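Local structure of lipase aflb (Neosartorya fumigata, 6IDY) at residues Val205-Asn208 against Ser209-Ala213; Leu195-Pro198 against Gln199-Asn203; Leu237-Gln240 against Trp241-Tyr245. The protein is a calcium-binding fungal lipase with an alpha/beta-hydrolase core that probably hydrolyses the ester bonds of lipids. One frame throughout, in Å; residues are numbered along the deposited sequence.

Contact 1: Val205-Asn208 against Ser209-Ala213; sequences VQIN and SEYVA
S209 turns its hydroxyl back onto the carbonyl of V205 in the first turns of helix 205-223, one of the helices that flank the sheet of this alpha/beta-hydrolase fold. V205 O takes two hydrogen bonds from the one residue. S209 OG gives it one at 2.7 Å and S209 N gives the other at 2.9 Å. The two donors reach it from opposite faces of the carbonyl plane. The serine can do this because OG sits beside its own backbone N (chi1 -58°). This is the tight side, where V205 and S209 lie against D238 and W241 of helix 235-245.

The looser side is limited to I207, which is partly exposed. Its CG2 meets Y211 CE2 at 4.2 Å, a plain apolar touch between side chains that run side by side. I207 O lies 3.4 Å from Y211 CD2. The same carbonyl takes a hydrogen bond from E210 N at 3.1 Å.

E210 is buried and held. Its carboxylate is engaged at both oxygens: OE1 bonds V138 N and OE2 bonds S137 OG. A water sits between E210 and the turn before it. It lies 2.7 Å from both Q206 O and E210 OE2, placed to donate to either, though it has more acceptors within reach than protons.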
ATOM      1  N   VAL A 205     -10.464   6.345   6.518  1.00 20.70           N
ATOM      2  CA  VAL A 205     -10.243   5.983   5.104  1.00 19.76           C
ATOM      3  C   VAL A 205     -10.992   6.961   4.168  1.00 22.98           C
ATOM      4  O   VAL A 205     -10.470   7.298   3.107  1.00 22.74           O
ATOM      5  CB  VAL A 205     -10.587   4.490   4.801  1.00 23.09           C
ATOM      6  CG1 VAL A 205     -10.354   4.146   3.327  1.00 22.19           C
ATOM      7  CG2 VAL A 205      -9.779   3.543   5.685  1.00 23.03           C
ATOM      8  N   GLN A 206     -12.172   7.458   4.599  1.00 19.91           N
ATOM      9  CA  GLN A 206     -12.981   8.438   3.856  1.00 20.36           C
ATOM     10  C   GLN A 206     -12.211   9.751   3.647  1.00 24.21           C
ATOM     11  O   GLN A 206     -12.346  10.370   2.595  1.00 24.42           O
ATOM     12  CB  GLN A 206     -14.326   8.701   4.560  1.00 21.76           C
ATOM     13  CG  GLN A 206     -15.163   7.435   4.761  1.00 22.58           C
ATOM     14  CD  GLN A 206     -16.366   7.653   5.641  1.00 30.06           C
ATOM     15  OE1 GLN A 206     -17.509   7.615   5.179  1.00 25.41           O
ATOM     16  NE2 GLN A 206     -16.142   7.867   6.931  1.00 17.56           N
ATOM     17  N   ILE A 207     -11.403  10.162   4.646  1.00 20.80           N
ATOM     18  CA  ILE A 207     -10.555  11.356   4.585  1.00 21.08           C
ATOM     19  C   ILE A 207      -9.335  11.031   3.723  1.00 24.27           C
ATOM     20  O   ILE A 207      -8.966  11.834   2.869  1.00 24.20           O
ATOM     21  CB  ILE A 207     -10.124  11.864   6.005  1.00 24.88           C
ATOM     22  CG1 ILE A 207     -11.339  12.185   6.936  1.00 26.09           C
ATOM     23  CG2 ILE A 207      -9.140  13.058   5.920  1.00 23.65           C
ATOM     24  CD1 ILE A 207     -12.370  13.222   6.442  1.00 38.52           C
ATOM     25  N   ASN A 208      -8.709   9.854   3.949  1.00 20.22           N
ATOM     26  CA  ASN A 208      -7.534   9.405   3.187  1.00 20.44           C
ATOM     27  C   ASN A 208      -7.798   9.421   1.689  1.00 22.53           C
ATOM     28  O   ASN A 208      -6.935   9.840   0.923  1.00 20.63           O
ATOM     29  CB  ASN A 208      -7.079   8.003   3.640  1.00 18.88           C
ATOM     30  CG  ASN A 208      -6.677   7.932   5.094  1.00 29.57           C
ATOM     31  OD1 ASN A 208      -6.386   8.944   5.733  1.00 22.02           O
ATOM     32  ND2 ASN A 208      -6.655   6.726   5.650  1.00 23.30           N
ATOM     33  N   SER A 209      -9.012   8.988   1.287  1.00 19.28           N
ATOM     34  CA  SER A 209      -9.481   8.921  -0.096  1.00 19.36           C
ATOM     35  C   SER A 209      -9.487  10.276  -0.810  1.00 23.77           C
ATOM     36  O   SER A 209      -9.286  10.312  -2.022  1.00 25.34           O
ATOM     37  CB  SER A 209     -10.874   8.307  -0.144  1.00 21.13           C
ATOM     38  OG  SER A 209     -10.845   7.021   0.449  1.00 26.52           O
ATOM     39  N   GLU A 210      -9.727  11.377  -0.069  1.00 19.18           N
ATOM     40  CA  GLU A 210      -9.751  12.744  -0.602  1.00 19.31           C
ATOM     41  C   GLU A 210      -8.400  13.107  -1.202  1.00 24.21           C
ATOM     42  O   GLU A 210      -8.346  13.782  -2.232  1.00 24.50           O
ATOM     43  CB  GLU A 210     -10.112  13.753   0.492  1.00 20.82           C
ATOM     44  CG  GLU A 210     -11.558  13.660   0.938  1.00 25.48           C
ATOM     45  CD  GLU A 210     -12.038  14.844   1.745  1.00 33.02           C
ATOM     46  OE1 GLU A 210     -11.510  15.962   1.552  1.00 27.24           O
ATOM     47  OE2 GLU A 210     -12.960  14.658   2.567  1.00 28.45           O
ATOM     48  N   TYR A 211      -7.310  12.640  -0.559  1.00 20.16           N
ATOM     49  CA  TYR A 211      -5.950  12.864  -1.025  1.00 20.70           C
ATOM     50  C   TYR A 211      -5.710  12.169  -2.358  1.00 23.11           C
ATOM     51  O   TYR A 211      -5.026  12.732  -3.200  1.00 22.19           O
ATOM     52  CB  TYR A 211      -4.927  12.434   0.036  1.00 21.95           C
ATOM     53  CG  TYR A 211      -4.962  13.315   1.265  1.00 23.79           C
ATOM     54  CD1 TYR A 211      -4.184  14.465   1.345  1.00 26.19           C
ATOM     55  CD2 TYR A 211      -5.806  13.022   2.334  1.00 24.28           C
ATOM     56  CE1 TYR A 211      -4.230  15.296   2.463  1.00 26.25           C
ATOM     57  CE2 TYR A 211      -5.868  13.849   3.455  1.00 25.38           C
ATOM     58  CZ  TYR A 211      -5.070  14.979   3.519  1.00 31.41           C
ATOM     59  OH  TYR A 211      -5.094  15.775   4.633  1.00 33.10           O
ATOM     60  N   VAL A 212      -6.303  10.972  -2.558  1.00 19.73           N
ATOM     61  CA  VAL A 212      -6.210  10.209  -3.805  1.00 19.61           C
ATOM     62  C   VAL A 212      -7.015  10.926  -4.897  1.00 22.97           C
ATOM     63  O   VAL A 212      -6.484  11.138  -5.986  1.00 23.19           O
ATOM     64  CB  VAL A 212      -6.625   8.717  -3.662  1.00 22.26           C
ATOM     65  CG1 VAL A 212      -6.541   7.991  -5.006  1.00 21.93           C
ATOM     66  CG2 VAL A 212      -5.771   8.007  -2.626  1.00 21.62           C
ATOM     67  N   ALA A 213      -8.281  11.295  -4.602  1.00 19.21           N
ATOM     68  CA  ALA A 213      -9.165  12.005  -5.545  1.00 19.51           C
ATOM     69  C   ALA A 213      -8.518  13.306  -6.002  1.00 24.58           C
ATOM     70  O   ALA A 213      -8.462  13.561  -7.206  1.00 24.40           O
ATOM     71  CB  ALA A 213     -10.515  12.291  -4.901  1.00 20.31           C
TER
HETATM   72  O   HOH W   1     -14.206  12.299   2.705  1.00 26.03           O

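Contact 2: Leu195-Pro198 against Gln199-Asn203; sequences LNIP and QASLN
I197 meets S201 across a short turn of the loop that joins strand 190-195 to helix 205-223. The contacts between them are van der Waals. S201 OG lies 3.7 Å from I197 CB and 3.7 Å from I197 CD1, alongside the isoleucine. I197 CG1 stands beside its backbone N (chi1 -63°) and the chain then runs on extended, which carries CD1 past the hydroxyl. The branch methyl I197 CG2 comes 3.9 Å from S201 N.

The backbone makes the bend. Q199, A200 and S201 all have positive phi values, so the chain makes a left-handed turn here. Inside it, L202 N donates to Q199 O at 3.0 Å.

A water ties the two ends of the turn. It accepts from N203 N at 2.8 Å. It is also placed to donate to P198 O, at 2.8 Å, though other acceptors compete for its protons. This links residues five apart through solvent.

Polar atoms at the end of the turn are held from outside: S201 O accepts from Q234 NE2 and S284 OG, and L202 O accepts from T282 OG1.

Around the turn, I197 packs on N208 and P198 on Y211, both of helix 205-223, while A200 and L202 lie against E421 of helix 414-424. The loop is the first link of a beta-alpha-beta crossover. It leads from strand 190-195 into helix 205-223, which runs on to parallel strand 227-232, and the connection passes over strand 161-166 between them in the sheet.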
ATOM      1  N   LEU A 195       1.987   9.743  -3.004  1.00 24.65           N
ATOM      2  CA  LEU A 195       1.101  10.461  -2.120  1.00 23.79           C
ATOM      3  C   LEU A 195       1.380  10.125  -0.668  1.00 28.01           C
ATOM      4  O   LEU A 195       1.105   9.018  -0.227  1.00 27.33           O
ATOM      5  CB  LEU A 195      -0.340  10.131  -2.524  1.00 22.93           C
ATOM      6  CG  LEU A 195      -1.469  10.845  -1.817  1.00 26.82           C
ATOM      7  CD1 LEU A 195      -1.522  12.328  -2.199  1.00 27.64           C
ATOM      8  CD2 LEU A 195      -2.772  10.177  -2.160  1.00 27.42           C
ATOM      9  N   ASN A 196       1.952  11.071   0.073  1.00 25.05           N
ATOM     10  CA  ASN A 196       2.186  10.838   1.492  1.00 24.71           C
ATOM     11  C   ASN A 196       0.921  11.275   2.227  1.00 28.25           C
ATOM     12  O   ASN A 196       0.707  12.473   2.429  1.00 28.40           O
ATOM     13  CB  ASN A 196       3.427  11.577   1.984  1.00 21.37           C
ATOM     14  CG  ASN A 196       4.708  11.045   1.395  1.00 33.38           C
ATOM     15  OD1 ASN A 196       4.998   9.845   1.456  1.00 22.85           O
ATOM     16  ND2 ASN A 196       5.505  11.932   0.815  1.00 23.57           N
ATOM     17  N   ILE A 197       0.044  10.306   2.540  1.00 23.62           N
ATOM     18  CA  ILE A 197      -1.216  10.563   3.245  1.00 23.24           C
ATOM     19  C   ILE A 197      -0.911  10.930   4.707  1.00 28.35           C
ATOM     20  O   ILE A 197      -0.216  10.161   5.376  1.00 27.66           O
ATOM     21  CB  ILE A 197      -2.224   9.382   3.102  1.00 25.62           C
ATOM     22  CG1 ILE A 197      -2.621   9.172   1.609  1.00 26.21           C
ATOM     23  CG2 ILE A 197      -3.464   9.589   4.000  1.00 24.27           C
ATOM     24  CD1 ILE A 197      -3.394   7.863   1.279  1.00 27.62           C
ATOM     25  N   PRO A 198      -1.363  12.119   5.198  1.00 26.10           N
ATOM     26  CA  PRO A 198      -1.079  12.503   6.598  1.00 26.37           C
ATOM     27  C   PRO A 198      -1.573  11.473   7.611  1.00 29.41           C
ATOM     28  O   PRO A 198      -2.606  10.830   7.393  1.00 27.76           O
ATOM     29  CB  PRO A 198      -1.800  13.852   6.755  1.00 28.68           C
ATOM     30  CG  PRO A 198      -1.947  14.374   5.353  1.00 32.83           C
ATOM     31  CD  PRO A 198      -2.169  13.152   4.513  1.00 27.67           C
ATOM     32  N   GLN A 199      -0.794  11.289   8.700  1.00 26.17           N
ATOM     33  CA  GLN A 199      -1.031  10.321   9.782  1.00 25.33           C
ATOM     34  C   GLN A 199      -0.833   8.887   9.253  1.00 27.25           C
ATOM     35  O   GLN A 199      -1.372   7.925   9.813  1.00 26.37           O
ATOM     36  CB  GLN A 199      -2.414  10.528  10.462  1.00 26.75           C
ATOM     37  CG  GLN A 199      -2.539  11.790  11.333  1.00 41.60           C
ATOM     38  CD  GLN A 199      -2.430  13.103  10.586  1.00 64.03           C
ATOM     39  OE1 GLN A 199      -1.410  13.798  10.656  1.00 64.17           O
ATOM     40  NE2 GLN A 199      -3.468  13.479   9.858  1.00 54.93           N
ATOM     41  N   ALA A 200      -0.054   8.762   8.153  1.00 23.02           N
ATOM     42  CA  ALA A 200       0.305   7.513   7.478  1.00 22.35           C
ATOM     43  C   ALA A 200      -0.890   6.575   7.263  1.00 24.86           C
ATOM     44  O   ALA A 200      -0.849   5.410   7.664  1.00 23.62           O
ATOM     45  CB  ALA A 200       1.434   6.809   8.240  1.00 23.20           C
ATOM     46  N   SER A 201      -1.983   7.109   6.667  1.00 20.93           N
ATOM     47  CA  SER A 201      -3.211   6.358   6.350  1.00 20.16           C
ATOM     48  C   SER A 201      -3.906   5.705   7.569  1.00 23.23           C
ATOM     49  O   SER A 201      -4.687   4.772   7.389  1.00 22.63           O
ATOM     50  CB  SER A 201      -2.937   5.310   5.266  1.00 22.47           C
ATOM     51  OG  SER A 201      -2.272   5.873   4.148  1.00 27.15           O
ATOM     52  N   LEU A 202      -3.631   6.187   8.793  1.00 19.43           N
ATOM     53  CA  LEU A 202      -4.248   5.631  10.009  1.00 19.17           C
ATOM     54  C   LEU A 202      -5.538   6.345  10.400  1.00 23.11           C
ATOM     55  O   LEU A 202      -6.340   5.774  11.133  1.00 22.56           O
ATOM     56  CB  LEU A 202      -3.273   5.548  11.186  1.00 19.33           C
ATOM     57  CG  LEU A 202      -2.164   4.497  11.057  1.00 23.32           C
ATOM     58  CD1 LEU A 202      -1.122   4.699  12.109  1.00 23.16           C
ATOM     59  CD2 LEU A 202      -2.726   3.068  11.122  1.00 23.80           C
ATOM     60  N   ASN A 203      -5.777   7.553   9.855  1.00 19.81           N
ATOM     61  CA  ASN A 203      -7.036   8.265  10.067  1.00 20.22           C
ATOM     62  C   ASN A 203      -8.107   7.629   9.172  1.00 21.93           C
ATOM     63  O   ASN A 203      -7.814   6.730   8.374  1.00 19.95           O
ATOM     64  CB  ASN A 203      -6.916   9.756   9.687  1.00 26.93           C
ATOM     65  CG  ASN A 203      -6.101  10.639  10.589  1.00 67.89           C
ATOM     66  OD1 ASN A 203      -5.680  10.270  11.687  1.00 65.40           O
ATOM     67  ND2 ASN A 203      -5.881  11.856  10.132  1.00 66.29           N
TER
HETATM   68  O   HOH W   2      -4.541   8.897   7.712  1.00 17.77           O

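Contact 3: Leu237-Gln240 against Trp241-Tyr245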
ATOM      1  N   LEU A 237      -8.375   0.628  -1.231  1.00 18.18           N
ATOM      2  CA  LEU A 237      -9.630   1.134  -0.666  1.00 17.99           C
ATOM      3  C   LEU A 237      -9.737   2.642  -0.872  1.00 22.17           C
ATOM      4  O   LEU A 237     -10.802   3.124  -1.248  1.00 22.01           O
ATOM      5  CB  LEU A 237      -9.763   0.793   0.834  1.00 17.15           C
ATOM      6  CG  LEU A 237     -10.083  -0.658   1.177  1.00 19.84           C
ATOM      7  CD1 LEU A 237      -9.945  -0.895   2.674  1.00 18.52           C
ATOM      8  CD2 LEU A 237     -11.493  -1.028   0.737  1.00 19.14           C
ATOM      9  N   ASP A 238      -8.628   3.375  -0.652  1.00 17.98           N
ATOM     10  CA  ASP A 238      -8.582   4.831  -0.820  1.00 17.99           C
ATOM     11  C   ASP A 238      -8.884   5.223  -2.265  1.00 23.02           C
ATOM     12  O   ASP A 238      -9.602   6.195  -2.495  1.00 22.93           O
ATOM     13  CB  ASP A 238      -7.202   5.387  -0.418  1.00 19.05           C
ATOM     14  CG  ASP A 238      -6.763   5.085   1.003  1.00 24.94           C
ATOM     15  OD1 ASP A 238      -7.627   4.747   1.837  1.00 24.93           O
ATOM     16  OD2 ASP A 238      -5.559   5.205   1.283  1.00 24.70           O
ATOM     17  N   THR A 239      -8.338   4.453  -3.235  1.00 19.29           N
ATOM     18  CA  THR A 239      -8.527   4.702  -4.660  1.00 18.76           C
ATOM     19  C   THR A 239      -9.947   4.381  -5.093  1.00 21.56           C
ATOM     20  O   THR A 239     -10.559   5.193  -5.779  1.00 21.54           O
ATOM     21  CB  THR A 239      -7.461   3.983  -5.494  1.00 22.77           C
ATOM     22  OG1 THR A 239      -6.175   4.283  -4.957  1.00 21.06           O
ATOM     23  CG2 THR A 239      -7.518   4.366  -6.991  1.00 19.14           C
ATOM     24  N   GLN A 240     -10.464   3.202  -4.698  1.00 18.23           N
ATOM     25  CA  GLN A 240     -11.826   2.769  -5.024  1.00 18.21           C
ATOM     26  C   GLN A 240     -12.867   3.757  -4.492  1.00 22.35           C
ATOM     27  O   GLN A 240     -13.815   4.075  -5.213  1.00 22.40           O
ATOM     28  CB  GLN A 240     -12.088   1.342  -4.500  1.00 18.92           C
ATOM     29  CG  GLN A 240     -13.388   0.716  -5.019  1.00 20.76           C
ATOM     30  CD  GLN A 240     -13.381   0.289  -6.474  1.00 30.56           C
ATOM     31  OE1 GLN A 240     -12.455   0.578  -7.258  1.00 23.52           O
ATOM     32  NE2 GLN A 240     -14.442  -0.412  -6.869  1.00 18.17           N
ATOM     33  N   TRP A 241     -12.682   4.246  -3.245  1.00 19.05           N
ATOM     34  CA  TRP A 241     -13.575   5.245  -2.641  1.00 19.51           C
ATOM     35  C   TRP A 241     -13.487   6.564  -3.431  1.00 21.52           C
ATOM     36  O   TRP A 241     -14.520   7.142  -3.748  1.00 21.74           O
ATOM     37  CB  TRP A 241     -13.254   5.453  -1.139  1.00 18.12           C
ATOM     38  CG  TRP A 241     -14.229   6.342  -0.413  1.00 19.35           C
ATOM     39  CD1 TRP A 241     -14.230   7.707  -0.381  1.00 22.49           C
ATOM     40  CD2 TRP A 241     -15.323   5.920   0.419  1.00 19.17           C
ATOM     41  NE1 TRP A 241     -15.262   8.164   0.408  1.00 22.28           N
ATOM     42  CE2 TRP A 241     -15.939   7.089   0.927  1.00 23.44           C
ATOM     43  CE3 TRP A 241     -15.861   4.664   0.767  1.00 19.95           C
ATOM     44  CZ2 TRP A 241     -17.067   7.040   1.761  1.00 22.59           C
ATOM     45  CZ3 TRP A 241     -16.954   4.616   1.625  1.00 21.20           C
ATOM     46  CH2 TRP A 241     -17.538   5.791   2.120  1.00 22.24           C
ATOM     47  N   ALA A 242     -12.262   7.006  -3.788  1.00 18.31           N
ATOM     48  CA  ALA A 242     -12.044   8.228  -4.583  1.00 18.42           C
ATOM     49  C   ALA A 242     -12.731   8.114  -5.954  1.00 21.70           C
ATOM     50  O   ALA A 242     -13.429   9.038  -6.365  1.00 21.71           O
ATOM     51  CB  ALA A 242     -10.547   8.488  -4.761  1.00 19.12           C
ATOM     52  N   LEU A 243     -12.584   6.956  -6.621  1.00 17.48           N
ATOM     53  CA  LEU A 243     -13.202   6.708  -7.925  1.00 17.43           C
ATOM     54  C   LEU A 243     -14.736   6.711  -7.837  1.00 22.63           C
ATOM     55  O   LEU A 243     -15.400   7.306  -8.684  1.00 22.54           O
ATOM     56  CB  LEU A 243     -12.681   5.399  -8.543  1.00 16.49           C
ATOM     57  CG  LEU A 243     -11.211   5.384  -8.979  1.00 19.78           C
ATOM     58  CD1 LEU A 243     -10.751   3.958  -9.262  1.00 18.78           C
ATOM     59  CD2 LEU A 243     -10.970   6.301 -10.204  1.00 19.91           C
ATOM     60  N   LYS A 244     -15.284   6.084  -6.795  1.00 19.64           N
ATOM     61  CA  LYS A 244     -16.729   6.018  -6.582  1.00 19.55           C
ATOM     62  C   LYS A 244     -17.350   7.404  -6.322  1.00 24.13           C
ATOM     63  O   LYS A 244     -18.267   7.812  -7.036  1.00 23.39           O
ATOM     64  CB  LYS A 244     -17.054   5.054  -5.420  1.00 20.20           C
ATOM     65  CG  LYS A 244     -18.536   5.045  -5.018  1.00 22.84           C
ATOM     66  CD  LYS A 244     -18.893   3.844  -4.147  1.00 22.40           C
ATOM     67  CE  LYS A 244     -20.384   3.736  -3.975  1.00 21.79           C
ATOM     68  NZ  LYS A 244     -20.727   2.880  -2.813  1.00 19.39           N
ATOM     69  N   TYR A 245     -16.856   8.108  -5.292  1.00 21.00           N
ATOM     70  CA  TYR A 245     -17.443   9.365  -4.848  1.00 20.61           C
ATOM     71  C   TYR A 245     -16.915  10.617  -5.552  1.00 24.42           C
ATOM     72  O   TYR A 245     -17.515  11.675  -5.391  1.00 24.08           O
ATOM     73  CB  TYR A 245     -17.352   9.474  -3.327  1.00 21.15           C
ATOM     74  CG  TYR A 245     -18.153   8.371  -2.666  1.00 22.05           C
ATOM     75  CD1 TYR A 245     -19.545   8.363  -2.722  1.00 23.94           C
ATOM     76  CD2 TYR A 245     -17.519   7.279  -2.082  1.00 22.27           C
ATOM     77  CE1 TYR A 245     -20.287   7.332  -2.150  1.00 24.63           C
ATOM     78  CE2 TYR A 245     -18.249   6.244  -1.503  1.00 22.86           C
ATOM     79  CZ  TYR A 245     -19.634   6.272  -1.543  1.00 26.71           C
ATOM     80  OH  TYR A 245     -20.354   5.252  -0.975  1.00 23.30           O
TER
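T239 and L243 run side by side, one helical turn apart, and both point the same way. T239 CG2 touches L243 CD1 at 4.0 Å. L243 CG packs 3.3 Å from T239 O, and L243 N donates to that oxygen at 2.8 Å. Both side chains lie on F256 of strand 253-259.

The side chain of Q240 is bent beyond CG, and its backbone O accepts from K244 N at 2.9 Å.

W241 swings its indole away from the preceding turn, with CG opposite the backbone N (chi1 -173°). Its CB stays near the backbone of that turn, 3.4 Å from L237 O. One face of the indole carries Y245 CE2, which sits 3.3 Å above the plane. W241 also stacks with F294, and its NE1 bonds Y438 OH.

K244 CG lies over the Y245 ring, and the extended chain beyond it carries NZ to Y245 OH at 3.0 Å. Backbone oxygens elsewhere hold the two polar ends: K244 NZ bonds G300 O and L298 O, and Q240 NE2 bonds G303 O and S305 O.

Regular backbone bonds to the fourth residue on run through helix 235-245. The helix joins parallel strands 227-232 and 253-259 in a beta-alpha-beta unit. In alpha/beta hydrolases the nucleophile elbow is the turn between such a strand and its helix, and the turn from strand 227-232 into helix 235-245 is consistent with that.

Along the chain the order is contact 2, contact 1, contact 3. The loop of contact 2 and helix 205-223 of contact 1 carry the chain from strand 190-195 to strand 227-232. Helix 235-245, with contact 3, carries it on to strand 253-259. The centres of contacts 1 and 2 are about 9 Å apart, those of contacts 1 and 3 about 8 Å, and those of contacts 2 and 3 about 15 Å. Contact 1 touches both others: N208 ND2 makes a weak bond to N203 O at 3.0 Å, and V205 CG1 meets D238 OD1 at 3.2 Å. The three thus belong to two successive crossovers of the hydrolase core, packed on each other beside its mixed sheet.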